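Local coordinates for aminopeptidase C (Lactobacillus rhamnosus, PDB 4K7C), which probably removes amino-terminal residues from peptides, acting as a cysteine peptidase of the papain-like superfamily in a six-chain assembly, at residues K90-S95 against F226-R231; K28-M31 against A37-E40; G370-L373 against T379-K382. All coordinates share one frame; numbering follows the deposited sequence.

From the N terminus, contact 2 comes first. It closes a short loop inside helix 23-39, bringing residues 37-40 at the end of this bent helix back against residues 28-31. Contact 1 follows and closes the longest loop. Its 130 intervening residues, 87 of them helical, return at strand 226-231 to the segment before helix 96-117. Contact 3 comes last and pairs the strands of the hairpin 364-374 and 377-384. The three loops lie in series, and none nests or crosses. Within one chain, contacts 1 and 3 are about 11 Å apart at their nearest atoms. In the assembly, Glu-229 of contact 1 comes close to Asp-372 of contact 3 in a neighbouring subunit.

Contact 1 (K90-S95 against F226-R231); sequences KDFELS and FDFEYR
Phe-92 and Phe-228 join the loop before helix 96-117 to the first strand of the antiparallel hairpin 226-231 and 237-243. The tight part is this one pair of rings. They come from opposite directions, and the CE1 corner of Phe-92 comes to Phe-228 CZ at 3.7 Å. The ring planes make an angle of 62°, and the approach is oblique. In both residues CG is anti to the backbone N (chi1 178° in Phe-92), which extends each ring toward the other segment. The backbones stay far apart: the nearest pair, Phe-92 CA and Tyr-230 CA, is 9.8 Å apart. Ile-83 of helix 70-87 and Phe-248 of helix 245-253 also pack on Phe-92.

Beyond this pair the two segments make no contact with each other. Glu-229 and Arg-231 instead meet a second subunit, where Arg-231 NH2 bonds Phe-52 O of that neighbouring chain. A glycerol, probably from the crystallisation liquor, lies close to the Phe-228 side chain. On the strand itself, Tyr-230 CD1 rests 3.5 Å above the plane of the Phe-228 ring, toward its rim.

Contact 2 (K28-M31 against A37-E40); sequences KAVM and ATAE
Ala-29, Val-30 and Thr-38 meet without any ring, and the flat group at the contact is the peptide joining Ala-29 to Val-30. Thr-38 OG1 lies over one face of it, 3.5 Å from Ala-29 C and 3.2 Å from Ala-29 O. The polar partners of these two oxygens are other groups. Thr-38 OG1 bonds Gly-34 O, one turn back, and Ala-29 O accepts from Asn-33 ND2.

The methyl of Thr-38 does the apolar work. CG2 is anti to the backbone N (chi1 -59° for OG1), which turns it to the earlier turn of helix. There it touches two groups: Val-30 CG2 at 3.8 Å and Ala-29 CB at 3.9 Å. The Val-30 and Thr-38 side chains cross at about a right angle. Replacing Thr-38 with an alanine would probably open a gap beside Ala-29 CB and Val-30 CG2 and leave Gly-34 O without its hydroxyl partner.

Another subunit meets the fold at Ala-29, which packs on Ala-29 of that chain, and a further subunit packs its Thr-218 on Val-30. Val-30 CA and Thr-38 CA are only 5.9 Å apart. A straight alpha helix would hold residues eight positions apart much farther from each other, so the chain must bend back on itself within the range 23-39. Leu-342 of helix 339-343 packs on both Val-30 and Thr-38. Ala-39 touches the same helix and shares a backbone bond with Lys-338 just before it.

Contact 3 (G370-L373 against T379-K382); sequences GVDL and TKWK
Asp-372 is hydrogen-bonded to Lys-380 and Thr-379 across the antiparallel hairpin of strands 364-374 and 377-384. Its N donates to Lys-380 O at 2.9 Å, nearly straight at 173°. Its O accepts from Thr-379 N at 2.8 Å. Farther along, Lys-382 N donates to Gly-370 O at 2.9 Å, but from above the carbonyl plane. Val-371 and Trp-381 form the non-hydrogen-bonded pair between them.

The Asp-372 carboxylate is held on both oxygens. OD1 accepts from Ser-53 N. OD2 takes a water proton at 3.1 Å, and that water also bonds Thr-379 OG1 at 2.8 Å. Lys-380 NZ stays 4.5 Å from Asp-372 OD2 and donates to Ala-47 O and Thr-49 O. Lys-382 NZ forms a salt bridge with Glu-55 OE2. Glu-229 OE1 of a neighbouring subunit lies near Asp-372 OD2, a like-charge approach.

On the other face, Val-371 CG2 is anti to the backbone N (chi1 67° for CG1). This carries it over the six-membered ring of Trp-381, a CH-pi contact 3.6 Å from the centroid. Trp-381 NE1 donates to Asp-401 OD1. Helix 298-310 covers this face through Ile-306 and Leu-309. Strands 54-55 and 396-400 flank the hairpin, bonding Val-371 and Trp-381 respectively.

Contact 1 (K90-S95 against F226-R231)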
loop_
_atom_site.group_PDB
_atom_site.type_symbol
_atom_site.label_atom_id
_atom_site.label_comp_id
_atom_site.label_asym_id
_atom_site.label_seq_id
_atom_site.Cartn_x
_atom_site.Cartn_y
_atom_site.Cartn_z
ATOM N N LYS A 90 9.231 -13.540 30.218
ATOM C CA LYS A 90 9.666 -12.449 29.328
ATOM C C LYS A 90 8.425 -11.794 28.644
ATOM O O LYS A 90 7.589 -12.495 28.097
ATOM C CB LYS A 90 10.622 -12.964 28.229
ATOM C CG LYS A 90 11.418 -11.790 27.616
ATOM C CD LYS A 90 12.417 -12.242 26.553
ATOM C CE LYS A 90 11.717 -12.598 25.248
ATOM N NZ LYS A 90 12.689 -12.949 24.167
ATOM N N ASP A 91 8.345 -10.459 28.655
ATOM C CA ASP A 91 7.284 -9.729 27.927
ATOM C C ASP A 91 5.843 -9.975 28.407
ATOM O O ASP A 91 4.825 -9.687 27.698
ATOM C CB ASP A 91 7.379 -9.994 26.429
ATOM C CG ASP A 91 8.702 -9.469 25.824
ATOM O OD1 ASP A 91 9.435 -8.667 26.448
ATOM O OD2 ASP A 91 9.027 -9.973 24.708
ATOM N N PHE A 92 5.731 -10.535 29.591
ATOM C CA PHE A 92 4.395 -10.839 30.119
ATOM C C PHE A 92 3.546 -9.551 30.182
ATOM O O PHE A 92 4.082 -8.452 30.472
ATOM C CB PHE A 92 4.502 -11.381 31.522
ATOM C CG PHE A 92 3.144 -11.670 32.125
ATOM C CD1 PHE A 92 2.386 -12.751 31.702
ATOM C CD2 PHE A 92 2.633 -10.826 33.095
ATOM C CE1 PHE A 92 1.128 -13.026 32.276
ATOM C CE2 PHE A 92 1.387 -11.115 33.664
ATOM C CZ PHE A 92 0.627 -12.166 33.218
ATOM N N GLU A 93 2.267 -9.640 29.808
ATOM C CA GLU A 93 1.382 -8.478 29.926
ATOM C C GLU A 93 0.126 -8.767 30.787
ATOM O O GLU A 93 -0.418 -9.845 30.727
ATOM C CB GLU A 93 0.850 -7.981 28.571
ATOM C CG GLU A 93 1.572 -6.930 27.802
ATOM C CD GLU A 93 0.791 -6.527 26.526
ATOM O OE1 GLU A 93 0.727 -7.385 25.633
ATOM O OE2 GLU A 93 0.127 -5.439 26.473
ATOM N N LEU A 94 -0.261 -7.758 31.568
ATOM C CA LEU A 94 -1.534 -7.759 32.279
ATOM C C LEU A 94 -2.610 -7.165 31.410
ATOM O O LEU A 94 -2.288 -6.320 30.502
ATOM C CB LEU A 94 -1.389 -6.964 33.575
ATOM C CG LEU A 94 -0.365 -7.528 34.576
ATOM C CD1 LEU A 94 0.176 -6.513 35.635
ATOM C CD2 LEU A 94 -0.929 -8.796 35.236
ATOM N N SER A 95 -3.867 -7.495 31.715
ATOM C CA SER A 95 -4.993 -7.010 30.945
ATOM C C SER A 95 -5.301 -5.536 31.228
ATOM O O SER A 95 -5.844 -5.188 32.256
ATOM C CB SER A 95 -6.230 -7.828 31.241
ATOM O OG SER A 95 -7.345 -7.417 30.577
ATOM N N PHE A 226 -10.054 -18.173 37.115
ATOM C CA PHE A 226 -9.400 -18.723 35.903
ATOM C C PHE A 226 -8.172 -19.539 36.275
ATOM O O PHE A 226 -7.582 -19.373 37.374
ATOM C CB PHE A 226 -8.967 -17.558 35.002
ATOM C CG PHE A 226 -8.066 -16.546 35.714
ATOM C CD1 PHE A 226 -8.607 -15.553 36.504
ATOM C CD2 PHE A 226 -6.753 -16.626 35.609
ATOM C CE1 PHE A 226 -7.791 -14.643 37.187
ATOM C CE2 PHE A 226 -5.903 -15.727 36.233
ATOM C CZ PHE A 226 -6.424 -14.713 37.047
ATOM N N ASP A 227 -7.738 -20.364 35.338
ATOM C CA ASP A 227 -6.440 -21.039 35.403
ATOM C C ASP A 227 -5.387 -20.251 34.643
ATOM O O ASP A 227 -5.708 -19.618 33.622
ATOM C CB ASP A 227 -6.537 -22.416 34.804
ATOM C CG ASP A 227 -7.357 -23.365 35.599
ATOM O OD1 ASP A 227 -7.853 -23.083 36.723
ATOM O OD2 ASP A 227 -7.463 -24.497 35.071
ATOM N N PHE A 228 -4.161 -20.252 35.148
ATOM C CA PHE A 228 -3.039 -19.545 34.535
ATOM C C PHE A 228 -1.992 -20.601 34.158
ATOM O O PHE A 228 -1.508 -21.298 35.048
ATOM C CB PHE A 228 -2.497 -18.599 35.550
ATOM C CG PHE A 228 -1.329 -17.739 35.086
ATOM C CD1 PHE A 228 -1.295 -17.193 33.808
ATOM C CD2 PHE A 228 -0.343 -17.419 35.963
ATOM C CE1 PHE A 228 -0.235 -16.400 33.404
ATOM C CE2 PHE A 228 0.691 -16.565 35.603
ATOM C CZ PHE A 228 0.738 -16.062 34.314
ATOM N N GLU A 229 -1.693 -20.768 32.856
ATOM C CA GLU A 229 -0.696 -21.692 32.382
ATOM C C GLU A 229 0.361 -20.880 31.573
ATOM O O GLU A 229 -0.027 -20.003 30.815
ATOM C CB GLU A 229 -1.338 -22.676 31.388
ATOM C CG GLU A 229 -2.316 -23.681 31.956
ATOM C CD GLU A 229 -2.812 -24.687 30.919
ATOM O OE1 GLU A 229 -2.090 -25.654 30.623
ATOM O OE2 GLU A 229 -4.017 -24.593 30.522
ATOM N N TYR A 230 1.630 -21.123 31.798
ATOM C CA TYR A 230 2.702 -20.445 31.121
ATOM C C TYR A 230 4.006 -21.274 31.168
ATOM O O TYR A 230 4.104 -22.235 31.901
ATOM C CB TYR A 230 2.962 -19.061 31.698
ATOM C CG TYR A 230 3.507 -19.080 33.095
ATOM C CD1 TYR A 230 2.657 -19.139 34.222
ATOM C CD2 TYR A 230 4.875 -19.045 33.310
ATOM C CE1 TYR A 230 3.155 -19.207 35.487
ATOM C CE2 TYR A 230 5.368 -19.069 34.587
ATOM C CZ TYR A 230 4.499 -19.176 35.653
ATOM O OH TYR A 230 5.037 -19.194 36.873
ATOM N N ARG A 231 4.935 -20.911 30.302
ATOM C CA ARG A 231 6.301 -21.383 30.330
ATOM C C ARG A 231 7.200 -20.236 30.690
ATOM O O ARG A 231 7.118 -19.123 30.115
ATOM C CB ARG A 231 6.735 -21.985 28.991
ATOM C CG ARG A 231 6.172 -23.353 28.823
ATOM C CD ARG A 231 6.943 -24.224 27.879
ATOM N NE ARG A 231 6.243 -25.500 27.657
ATOM C CZ ARG A 231 6.735 -26.679 28.021
ATOM N NH1 ARG A 231 7.922 -26.761 28.646
ATOM N NH2 ARG A 231 6.070 -27.769 27.778
#

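Contact 2 (K28-M31 against A37-E40)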
loop_
_atom_site.group_PDB
_atom_site.type_symbol
_atom_site.label_atom_id
_atom_site.label_comp_id
_atom_site.label_asym_id
_atom_site.label_seq_id
_atom_site.Cartn_x
_atom_site.Cartn_y
_atom_site.Cartn_z
ATOM N N LYS A 28 9.564 30.499 2.978
ATOM C CA LYS A 28 9.423 29.426 2.013
ATOM C C LYS A 28 9.594 28.078 2.697
ATOM O O LYS A 28 8.750 27.191 2.535
ATOM C CB LYS A 28 10.434 29.582 0.879
ATOM C CG LYS A 28 10.055 30.760 -0.014
ATOM C CD LYS A 28 10.980 30.894 -1.204
ATOM C CE LYS A 28 10.703 32.165 -2.027
ATOM N NZ LYS A 28 10.899 33.452 -1.335
ATOM N N ALA A 29 10.561 27.989 3.616
ATOM C CA ALA A 29 10.784 26.702 4.340
ATOM C C ALA A 29 9.560 26.327 5.134
ATOM O O ALA A 29 9.087 25.199 5.059
ATOM C CB ALA A 29 12.032 26.765 5.203
ATOM N N VAL A 30 8.997 27.255 5.886
ATOM C CA VAL A 30 7.908 26.909 6.776
ATOM C C VAL A 30 6.613 26.712 5.995
ATOM O O VAL A 30 5.813 25.812 6.323
ATOM C CB VAL A 30 7.747 28.035 7.798
ATOM C CG1 VAL A 30 6.630 27.648 8.751
ATOM C CG2 VAL A 30 9.084 28.248 8.589
HETATM N N MSE A 31 6.371 27.557 4.962
HETATM C CA MSE A 31 5.191 27.345 4.089
HETATM C C MSE A 31 5.221 25.918 3.509
HETATM O O MSE A 31 4.187 25.265 3.396
HETATM C CB MSE A 31 5.229 28.300 2.878
HETATM C CG MSE A 31 4.797 29.702 3.321
HETATM SE SE MSE A 31 5.036 30.977 1.809
HETATM C CE MSE A 31 3.426 30.462 0.830
ATOM N N ALA A 37 9.157 20.286 10.929
ATOM C CA ALA A 37 10.164 19.845 10.029
ATOM C C ALA A 37 11.110 20.934 9.653
ATOM O O ALA A 37 12.237 20.659 9.243
ATOM C CB ALA A 37 9.506 19.236 8.785
ATOM N N THR A 38 10.703 22.198 9.819
ATOM C CA THR A 38 11.655 23.309 9.569
ATOM C C THR A 38 12.597 23.547 10.760
ATOM O O THR A 38 13.776 23.701 10.655
ATOM C CB THR A 38 10.896 24.614 9.143
ATOM O OG1 THR A 38 10.150 24.326 7.952
ATOM C CG2 THR A 38 11.946 25.703 8.909
ATOM N N ALA A 39 12.053 23.459 11.953
ATOM C CA ALA A 39 12.733 23.763 13.185
ATOM C C ALA A 39 13.494 22.655 13.884
ATOM O O ALA A 39 14.204 22.954 14.836
ATOM C CB ALA A 39 11.699 24.280 14.173
ATOM N N GLU A 40 13.363 21.404 13.427
ATOM C CA GLU A 40 13.887 20.250 14.181
ATOM C C GLU A 40 15.447 20.259 14.045
ATOM O O GLU A 40 16.017 20.604 13.005
ATOM C CB GLU A 40 13.240 18.966 13.723
ATOM C CG GLU A 40 13.633 17.816 14.633
ATOM C CD GLU A 40 12.677 16.637 14.614
ATOM O OE1 GLU A 40 11.607 16.776 13.969
ATOM O OE2 GLU A 40 13.017 15.613 15.332
#

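Contact 3 (G370-L373 against T379-K382)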
loop_
_atom_site.group_PDB
_atom_site.type_symbol
_atom_site.label_atom_id
_atom_site.label_comp_id
_atom_site.label_asym_id
_atom_site.label_seq_id
_atom_site.Cartn_x
_atom_site.Cartn_y
_atom_site.Cartn_z
ATOM N N GLY A 370 15.219 4.134 33.256
ATOM C CA GLY A 370 16.663 4.387 33.136
ATOM C C GLY A 370 16.896 5.877 33.274
ATOM O O GLY A 370 15.960 6.694 33.167
ATOM N N VAL A 371 18.148 6.192 33.587
ATOM C CA VAL A 371 18.662 7.574 33.725
ATOM C C VAL A 371 20.126 7.543 33.500
ATOM O O VAL A 371 20.777 6.606 33.943
ATOM C CB VAL A 371 18.254 8.246 35.099
ATOM C CG1 VAL A 371 18.928 7.557 36.298
ATOM C CG2 VAL A 371 18.460 9.747 35.009
ATOM N N ASP A 372 20.637 8.469 32.686
ATOM C CA ASP A 372 22.054 8.612 32.420
ATOM C C ASP A 372 22.506 9.661 33.407
ATOM O O ASP A 372 22.058 10.862 33.388
ATOM C CB ASP A 372 22.312 9.106 30.983
ATOM C CG ASP A 372 23.725 8.848 30.516
ATOM O OD1 ASP A 372 24.338 7.864 30.958
ATOM O OD2 ASP A 372 24.197 9.604 29.633
ATOM N N LEU A 373 23.493 9.224 34.191
ATOM C CA LEU A 373 24.120 10.125 35.183
ATOM C C LEU A 373 25.572 10.396 34.766
ATOM O O LEU A 373 26.363 9.462 34.621
ATOM C CB LEU A 373 24.118 9.407 36.549
ATOM C CG LEU A 373 22.765 9.124 37.172
ATOM C CD1 LEU A 373 23.038 8.427 38.529
ATOM C CD2 LEU A 373 21.896 10.339 37.364
ATOM N N THR A 379 21.432 13.504 32.785
ATOM C CA THR A 379 21.392 14.257 31.489
ATOM C C THR A 379 20.158 13.927 30.634
ATOM O O THR A 379 19.739 14.738 29.783
ATOM C CB THR A 379 22.704 13.972 30.721
ATOM O OG1 THR A 379 22.820 12.574 30.505
ATOM C CG2 THR A 379 23.900 14.470 31.514
ATOM N N LYS A 380 19.690 12.692 30.808
ATOM C CA LYS A 380 18.620 12.126 30.032
ATOM C C LYS A 380 18.054 10.895 30.749
ATOM O O LYS A 380 18.716 10.315 31.573
ATOM C CB LYS A 380 19.016 11.774 28.587
ATOM C CG LYS A 380 20.238 10.944 28.428
ATOM C CD LYS A 380 20.832 10.995 27.026
ATOM C CE LYS A 380 22.063 10.107 26.880
ATOM N NZ LYS A 380 22.537 10.342 25.492
ATOM N N TRP A 381 16.772 10.628 30.446
ATOM C CA TRP A 381 15.952 9.650 31.133
ATOM C C TRP A 381 15.378 8.738 30.067
ATOM O O TRP A 381 14.967 9.181 28.953
ATOM C CB TRP A 381 14.789 10.331 31.824
ATOM C CG TRP A 381 15.215 11.375 32.839
ATOM C CD1 TRP A 381 15.574 12.652 32.571
ATOM C CD2 TRP A 381 15.179 11.246 34.266
ATOM N NE1 TRP A 381 15.929 13.316 33.756
ATOM C CE2 TRP A 381 15.686 12.458 34.803
ATOM C CE3 TRP A 381 14.903 10.153 35.155
ATOM C CZ2 TRP A 381 15.847 12.657 36.171
ATOM C CZ3 TRP A 381 15.003 10.372 36.507
ATOM C CH2 TRP A 381 15.499 11.600 37.008
ATOM N N LYS A 382 15.329 7.449 30.404
ATOM C CA LYS A 382 14.785 6.446 29.528
ATOM C C LYS A 382 13.318 6.228 29.845
ATOM O O LYS A 382 12.901 6.028 31.018
ATOM C CB LYS A 382 15.544 5.133 29.611
ATOM C CG LYS A 382 15.015 4.025 28.724
ATOM C CD LYS A 382 15.844 2.747 28.801
ATOM C CE LYS A 382 15.493 1.854 27.612
ATOM N NZ LYS A 382 15.883 0.445 27.807
HETATM O O HOH W 1 24.644 12.462 28.433
#